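Local coordinates for protein aspartate aminotransferase, cytoplasmic (Schizosaccharomyces pombe 972h-, PDB 6JPK) that uses pyridoxal 5'-phosphate to move the amino group between L-aspartate and 2-oxoglutarate, giving oxaloacetate and L-glutamate, and works as a homodimer, at residues S227-L230 with N231-S234. The protein carries 1 engineered substitution. Numbering follows the deposited sequence.
Sequences SGDL and NRDS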
loop_
_atom_site.group_PDB
_atom_site.type_symbol
_atom_site.label_atom_id
_atom_site.label_comp_id
_atom_site.label_asym_id
_atom_site.label_seq_id
_atom_site.Cartn_x
_atom_site.Cartn_y
_atom_site.Cartn_z
ATOM N N SER A 227 26.940 -4.743 -1.428
ATOM C CA SER A 227 28.257 -5.205 -1.865
ATOM C C SER A 227 28.340 -5.574 -3.340
ATOM O O SER A 227 29.443 -5.863 -3.827
ATOM C CB SER A 227 28.700 -6.418 -1.030
ATOM O OG SER A 227 27.909 -7.556 -1.346
ATOM N N GLY A 228 27.228 -5.586 -4.068
ATOM C CA GLY A 228 27.269 -6.119 -5.417
ATOM C C GLY A 228 27.217 -7.627 -5.484
ATOM O O GLY A 228 27.237 -8.186 -6.588
ATOM N N ASP A 229 27.135 -8.304 -4.340
ATOM C CA ASP A 229 27.154 -9.763 -4.259
ATOM C C ASP A 229 25.913 -10.165 -3.472
ATOM O O ASP A 229 25.829 -9.889 -2.272
ATOM C CB ASP A 229 28.440 -10.240 -3.570
ATOM C CG ASP A 229 28.601 -11.764 -3.550
ATOM O OD1 ASP A 229 27.608 -12.506 -3.402
ATOM O OD2 ASP A 229 29.756 -12.222 -3.669
ATOM N N LEU A 230 24.953 -10.811 -4.143
ATOM C CA LEU A 230 23.661 -11.099 -3.521
ATOM C C LEU A 230 23.789 -12.088 -2.364
ATOM O O LEU A 230 23.170 -11.902 -1.313
ATOM C CB LEU A 230 22.689 -11.637 -4.567
ATOM C CG LEU A 230 22.157 -10.602 -5.548
ATOM C CD1 LEU A 230 21.584 -11.296 -6.777
ATOM C CD2 LEU A 230 21.113 -9.732 -4.881
ATOM N N ASN A 231 24.549 -13.172 -2.555
ATOM C CA ASN A 231 24.678 -14.181 -1.502
ATOM C C ASN A 231 25.492 -13.671 -0.319
ATOM O O ASN A 231 25.211 -14.046 0.825
ATOM C CB ASN A 231 25.304 -15.466 -2.058
ATOM C CG ASN A 231 24.377 -16.191 -3.013
ATOM O OD1 ASN A 231 23.205 -15.838 -3.141
ATOM N ND2 ASN A 231 24.894 -17.200 -3.691
ATOM N N ARG A 232 26.505 -12.826 -0.565
ATOM C CA ARG A 232 27.223 -12.192 0.540
ATOM C C ARG A 232 26.285 -11.331 1.377
ATOM O O ARG A 232 26.356 -11.338 2.611
ATOM C CB ARG A 232 28.375 -11.341 0.005
ATOM C CG ARG A 232 29.191 -10.619 1.076
ATOM C CD ARG A 232 30.274 -9.748 0.424
ATOM N NE ARG A 232 31.073 -10.524 -0.524
ATOM C CZ ARG A 232 31.807 -10.005 -1.509
ATOM N NH1 ARG A 232 31.849 -8.688 -1.699
ATOM N NH2 ARG A 232 32.493 -10.810 -2.316
ATOM N N ASP A 233 25.401 -10.577 0.727
ATOM C CA ASP A 233 24.551 -9.666 1.486
ATOM C C ASP A 233 23.434 -10.390 2.231
ATOM O O ASP A 233 22.939 -9.863 3.231
ATOM C CB ASP A 233 23.985 -8.585 0.562
ATOM C CG ASP A 233 25.065 -7.608 0.087
ATOM O OD1 ASP A 233 26.214 -7.719 0.580
ATOM O OD2 ASP A 233 24.778 -6.751 -0.782
ATOM N N SER A 234 23.059 -11.595 1.800
ATOM C CA SER A 234 22.092 -12.416 2.520
ATOM C C SER A 234 22.754 -13.441 3.444
ATOM O O SER A 234 22.067 -14.339 3.950
ATOM C CB SER A 234 21.159 -13.134 1.532
ATOM O OG SER A 234 21.870 -14.094 0.753
HETATM O O HOH W 1 25.698 -13.977 -5.050
#
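Asp229 and Leu230 lend their carbonyls to the first turn of helix 230-233, Asp229 O accepting from Asp233 N at 3.1 Å and Leu230 O from Ser234 N. A helix start leaves N-H groups without a preceding carbonyl, and Asp229, the N-cap, supplies one acceptor: with its CG anti to the backbone N (chi1 -175°), Asp229 OD1 receives Arg232 N at 3.1 Å in a nearly straight bond (169°), though the donor comes from well above the carboxylate plane. One water donates to that OD1 and accepts from Asn231 N. The other oxygen, Asp229 OD2, lies 3.4 Å from Arg232 NH2 over a face of the guanidinium, a salt bridge of charge alone. Ahead of the cap, Ser227 OG accepts from Asp229 N, an ST turn, in the loop after strand 215-220 of the mixed sheet in the large domain of this fold-type I aminotransferase. Asp233 grips this turn with both oxygens: OD2 takes Ser227 N at 3.0 Å through its syn lone pair, while Ser227 OG donates to Asp233 OD1 at 2.6 Å from above the plane. With an alanine in place of this aspartate, Ser227 N and OG would probably lose these acceptors and the turn be freer to shift against the helix. Leu230 CB is directed away from 231-234, its side chain packing on Phe313, Trp316 and Leu320 of helix 310-340.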